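Local coordinates for cytokinesis protein 2 (PDB 4WPE) that mediates the cytoskeletal rearrangements of yeast cytokinesis, forming rings that coincide with septins and later with medial actin, and carries this F-BAR domain, at residues Val88-Gln99 with Ser241-Met252. Sequence-based numbering, arbitrary orientation.
Sequences VEKARAQSHSKQ and SMETYILEQTKM
Arg92 and His96, one turn apart, converge on a single carboxylate oxygen of Glu248, a worked example of a buried carboxylate held by two donors from one antiparallel helix. Arg92 NH1 lies 3.0 Å from Glu248 OE2 in a salt bridge, with guanidinium and carboxylate nearly coplanar (23° apart). His96 NE2 reaches the same OE2, also at 3.0 Å, but from above the carboxylate plane, its N-H pointing almost straight at the oxygen (167°). The bend in Arg92 at chi3 (-56°) turns the guanidinium so that NE and NH2 grip Glu89 side-on while NH1 faces Glu248. A leucine here would probably leave Glu248 with His96 as its partner from this helix and Glu89 dependent on Arg47 of the second subunit. One turn beyond His96, Gln99 NE2 crosses to Thr244 OG1 in a weak bond (2.9 Å), while its OE1 is hydrogen-bonded to Arg47 of the same chain; toward the other end, Val88 CG1 packs alongside Lys251 CB at 3.6 Å. The contact joins helices 76-162 and 170-259, while helix 37-71 lies against its polar side, where Glu51 is hydrogen-bonded to His96 ND1 and Tyr54 to Arg92 NH1. The second subunit also approaches, its Tyr245 packing on Arg92.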
loop_
_atom_site.group_PDB
_atom_site.type_symbol
_atom_site.label_atom_id
_atom_site.label_comp_id
_atom_site.label_asym_id
_atom_site.label_seq_id
_atom_site.Cartn_x
_atom_site.Cartn_y
_atom_site.Cartn_z
ATOM N N VAL A 88 -5.380 -7.376 12.550
ATOM C CA VAL A 88 -4.098 -7.263 11.865
ATOM C C VAL A 88 -4.155 -6.191 10.782
ATOM O O VAL A 88 -3.259 -5.354 10.674
ATOM C CB VAL A 88 -3.674 -8.609 11.232
ATOM C CG1 VAL A 88 -2.679 -8.391 10.097
ATOM C CG2 VAL A 88 -3.103 -9.541 12.290
ATOM N N GLU A 89 -5.226 -6.208 9.996
ATOM C CA GLU A 89 -5.346 -5.311 8.853
ATOM C C GLU A 89 -5.602 -3.860 9.254
ATOM O O GLU A 89 -5.138 -2.946 8.579
ATOM C CB GLU A 89 -6.453 -5.796 7.914
ATOM C CG GLU A 89 -6.107 -7.076 7.163
ATOM C CD GLU A 89 -4.948 -6.895 6.196
ATOM O OE1 GLU A 89 -5.179 -6.385 5.079
ATOM O OE2 GLU A 89 -3.808 -7.260 6.553
ATOM N N LYS A 90 -6.331 -3.638 10.344
ATOM C CA LYS A 90 -6.561 -2.266 10.789
ATOM C C LYS A 90 -5.300 -1.712 11.450
ATOM O O LYS A 90 -5.123 -0.497 11.542
ATOM C CB LYS A 90 -7.755 -2.177 11.746
ATOM C CG LYS A 90 -7.693 -3.110 12.931
ATOM C CD LYS A 90 -8.786 -2.791 13.939
ATOM C CE LYS A 90 -10.168 -2.871 13.310
ATOM N NZ LYS A 90 -11.237 -2.488 14.275
ATOM N N ALA A 91 -4.421 -2.605 11.896
ATOM C CA ALA A 91 -3.122 -2.202 12.425
ATOM C C ALA A 91 -2.219 -1.697 11.301
ATOM O O ALA A 91 -1.506 -0.705 11.465
ATOM C CB ALA A 91 -2.461 -3.354 13.163
ATOM N N ARG A 92 -2.249 -2.388 10.164
ATOM C CA ARG A 92 -1.510 -1.946 8.985
ATOM C C ARG A 92 -2.031 -0.598 8.509
ATOM O O ARG A 92 -1.252 0.300 8.186
ATOM C CB ARG A 92 -1.610 -2.968 7.851
ATOM C CG ARG A 92 -0.964 -4.307 8.151
ATOM C CD ARG A 92 -0.655 -5.078 6.872
ATOM N NE ARG A 92 -1.828 -5.275 6.024
ATOM C CZ ARG A 92 -2.053 -4.622 4.886
ATOM N NH1 ARG A 92 -1.186 -3.717 4.452
ATOM N NH2 ARG A 92 -3.148 -4.875 4.182
ATOM N N ALA A 93 -3.354 -0.473 8.466
ATOM C CA ALA A 93 -4.002 0.768 8.060
ATOM C C ALA A 93 -3.499 1.945 8.895
ATOM O O ALA A 93 -3.087 2.968 8.349
ATOM C CB ALA A 93 -5.515 0.637 8.174
ATOM N N GLN A 94 -3.518 1.787 10.216
ATOM C CA GLN A 94 -3.019 2.820 11.116
ATOM C C GLN A 94 -1.529 3.077 10.891
ATOM O O GLN A 94 -1.056 4.208 11.022
ATOM C CB GLN A 94 -3.270 2.430 12.575
ATOM N N SER A 95 -0.796 2.026 10.543
ATOM C CA SER A 95 0.646 2.128 10.360
ATOM C C SER A 95 0.992 2.887 9.085
ATOM O O SER A 95 1.926 3.692 9.061
ATOM C CB SER A 95 1.280 0.738 10.332
ATOM O OG SER A 95 2.681 0.829 10.153
ATOM N N HIS A 96 0.240 2.624 8.021
ATOM C CA HIS A 96 0.428 3.345 6.769
ATOM C C HIS A 96 -0.049 4.784 6.912
ATOM O O HIS A 96 0.522 5.698 6.316
ATOM C CB HIS A 96 -0.312 2.655 5.623
ATOM C CG HIS A 96 0.368 1.418 5.121
ATOM N ND1 HIS A 96 0.956 1.347 3.881
ATOM C CD2 HIS A 96 0.544 0.204 5.696
ATOM C CE1 HIS A 96 1.470 0.138 3.707
ATOM N NE2 HIS A 96 1.234 -0.570 4.793
ATOM N N SER A 97 -1.098 4.980 7.704
ATOM C CA SER A 97 -1.634 6.315 7.935
ATOM C C SER A 97 -0.630 7.170 8.692
ATOM O O SER A 97 -0.421 8.335 8.360
ATOM C CB SER A 97 -2.951 6.249 8.705
ATOM O OG SER A 97 -3.470 7.550 8.909
ATOM N N LYS A 98 -0.010 6.581 9.709
ATOM C CA LYS A 98 1.011 7.276 10.483
ATOM C C LYS A 98 2.232 7.557 9.613
ATOM O O LYS A 98 2.844 8.621 9.707
ATOM C CB LYS A 98 1.402 6.456 11.715
ATOM C CG LYS A 98 2.636 6.965 12.433
ATOM C CD LYS A 98 3.128 5.970 13.472
ATOM C CE LYS A 98 4.446 6.430 14.083
ATOM N NZ LYS A 98 4.894 5.527 15.181
ATOM N N GLN A 99 2.574 6.599 8.756
ATOM C CA GLN A 99 3.681 6.758 7.819
ATOM C C GLN A 99 3.405 7.899 6.847
ATOM O O GLN A 99 4.303 8.671 6.507
ATOM C CB GLN A 99 3.921 5.459 7.050
ATOM C CG GLN A 99 5.264 5.387 6.338
ATOM C CD GLN A 99 5.279 4.343 5.235
ATOM O OE1 GLN A 99 4.808 4.589 4.123
ATOM N NE2 GLN A 99 5.804 3.164 5.544
ATOM N N SER A 241 9.526 3.937 6.736
ATOM C CA SER A 241 9.003 2.856 5.915
ATOM C C SER A 241 9.370 1.512 6.531
ATOM O O SER A 241 8.551 0.596 6.583
ATOM C CB SER A 241 9.538 2.957 4.489
ATOM O OG SER A 241 9.153 4.182 3.889
HETATM N N MSE A 242 10.607 1.411 7.011
HETATM C CA MSE A 242 11.105 0.190 7.638
HETATM C C MSE A 242 10.253 -0.227 8.829
HETATM O O MSE A 242 9.990 -1.411 9.030
HETATM C CB MSE A 242 12.556 0.374 8.089
HETATM C CG MSE A 242 13.152 -0.852 8.748
HETATM SE SE MSE A 242 13.295 -2.343 7.506
HETATM C CE MSE A 242 15.000 -1.874 6.685
ATOM N N GLU A 243 9.830 0.752 9.620
ATOM C CA GLU A 243 9.046 0.477 10.816
ATOM C C GLU A 243 7.721 -0.174 10.452
ATOM O O GLU A 243 7.236 -1.050 11.168
ATOM C CB GLU A 243 8.813 1.761 11.613
ATOM C CG GLU A 243 9.991 2.159 12.489
ATOM C CD GLU A 243 9.832 3.540 13.092
ATOM O OE1 GLU A 243 9.100 4.365 12.504
ATOM O OE2 GLU A 243 10.436 3.802 14.154
ATOM N N THR A 244 7.149 0.242 9.328
ATOM C CA THR A 244 5.902 -0.345 8.855
ATOM C C THR A 244 6.089 -1.798 8.434
ATOM O O THR A 244 5.350 -2.678 8.868
ATOM C CB THR A 244 5.324 0.437 7.669
ATOM O OG1 THR A 244 5.115 1.801 8.055
ATOM C CG2 THR A 244 4.001 -0.173 7.227
ATOM N N TYR A 245 7.086 -2.039 7.589
ATOM C CA TYR A 245 7.338 -3.369 7.045
ATOM C C TYR A 245 7.669 -4.371 8.148
ATOM O O TYR A 245 7.277 -5.535 8.080
ATOM C CB TYR A 245 8.475 -3.314 6.020
ATOM C CG TYR A 245 8.277 -2.274 4.934
ATOM C CD1 TYR A 245 7.010 -1.982 4.444
ATOM C CD2 TYR A 245 9.359 -1.575 4.405
ATOM C CE1 TYR A 245 6.824 -1.029 3.454
ATOM C CE2 TYR A 245 9.184 -0.620 3.415
ATOM C CZ TYR A 245 7.913 -0.352 2.944
ATOM O OH TYR A 245 7.729 0.594 1.963
ATOM N N ILE A 246 8.388 -3.913 9.168
ATOM C CA ILE A 246 8.741 -4.771 10.292
ATOM C C ILE A 246 7.498 -5.062 11.131
ATOM O O ILE A 246 7.324 -6.170 11.641
ATOM C CB ILE A 246 9.850 -4.134 11.157
ATOM C CG1 ILE A 246 11.223 -4.498 10.590
ATOM C CG2 ILE A 246 9.774 -4.612 12.590
ATOM C CD1 ILE A 246 12.334 -3.590 11.045
ATOM N N LEU A 247 6.620 -4.071 11.247
ATOM C CA LEU A 247 5.351 -4.255 11.944
ATOM C C LEU A 247 4.444 -5.220 11.189
ATOM O O LEU A 247 3.865 -6.133 11.782
ATOM C CB LEU A 247 4.640 -2.914 12.141
ATOM C CG LEU A 247 3.174 -2.971 12.583
ATOM C CD1 LEU A 247 2.909 -1.942 13.668
ATOM C CD2 LEU A 247 2.233 -2.747 11.403
ATOM N N GLU A 248 4.319 -5.008 9.882
ATOM C CA GLU A 248 3.445 -5.829 9.049
ATOM C C GLU A 248 3.867 -7.292 9.075
ATOM O O GLU A 248 3.034 -8.190 8.963
ATOM C CB GLU A 248 3.427 -5.307 7.609
ATOM C CG GLU A 248 2.790 -3.931 7.468
ATOM C CD GLU A 248 2.753 -3.434 6.035
ATOM O OE1 GLU A 248 3.812 -3.014 5.514
ATOM O OE2 GLU A 248 1.661 -3.456 5.431
ATOM N N GLN A 249 5.166 -7.526 9.234
ATOM C CA GLN A 249 5.672 -8.886 9.338
ATOM C C GLN A 249 5.222 -9.531 10.650
ATOM O O GLN A 249 4.806 -10.687 10.673
ATOM C CB GLN A 249 7.199 -8.903 9.222
ATOM C CG GLN A 249 7.834 -10.245 9.551
ATOM C CD GLN A 249 9.326 -10.267 9.283
ATOM O OE1 GLN A 249 9.986 -9.228 9.289
ATOM N NE2 GLN A 249 9.865 -11.456 9.034
ATOM N N THR A 250 5.293 -8.766 11.734
ATOM C CA THR A 250 4.919 -9.257 13.056
ATOM C C THR A 250 3.438 -9.616 13.119
ATOM O O THR A 250 3.044 -10.561 13.803
ATOM C CB THR A 250 5.235 -8.211 14.145
ATOM O OG1 THR A 250 6.600 -7.794 14.025
ATOM C CG2 THR A 250 5.015 -8.791 15.533
ATOM N N LYS A 251 2.621 -8.860 12.394
ATOM C CA LYS A 251 1.182 -9.091 12.387
ATOM C C LYS A 251 0.813 -10.332 11.582
ATOM O O LYS A 251 -0.127 -11.045 11.931
ATOM C CB LYS A 251 0.451 -7.865 11.841
ATOM C CG LYS A 251 0.609 -6.632 12.712
ATOM C CD LYS A 251 0.392 -6.974 14.176
ATOM C CE LYS A 251 0.302 -5.727 15.034
ATOM N NZ LYS A 251 0.210 -6.074 16.480
HETATM N N MSE A 252 1.553 -10.592 10.509
HETATM C CA MSE A 252 1.335 -11.803 9.723
HETATM C C MSE A 252 1.914 -13.015 10.444
HETATM O O MSE A 252 1.517 -14.151 10.183
HETATM C CB MSE A 252 1.947 -11.674 8.327
HETATM C CG MSE A 252 1.327 -10.578 7.479
HETATM SE SE MSE A 252 -0.532 -10.950 7.036
HETATM C CE MSE A 252 -0.990 -9.275 6.142
HETATM O O HOH W 1 5.173 1.889 2.118
#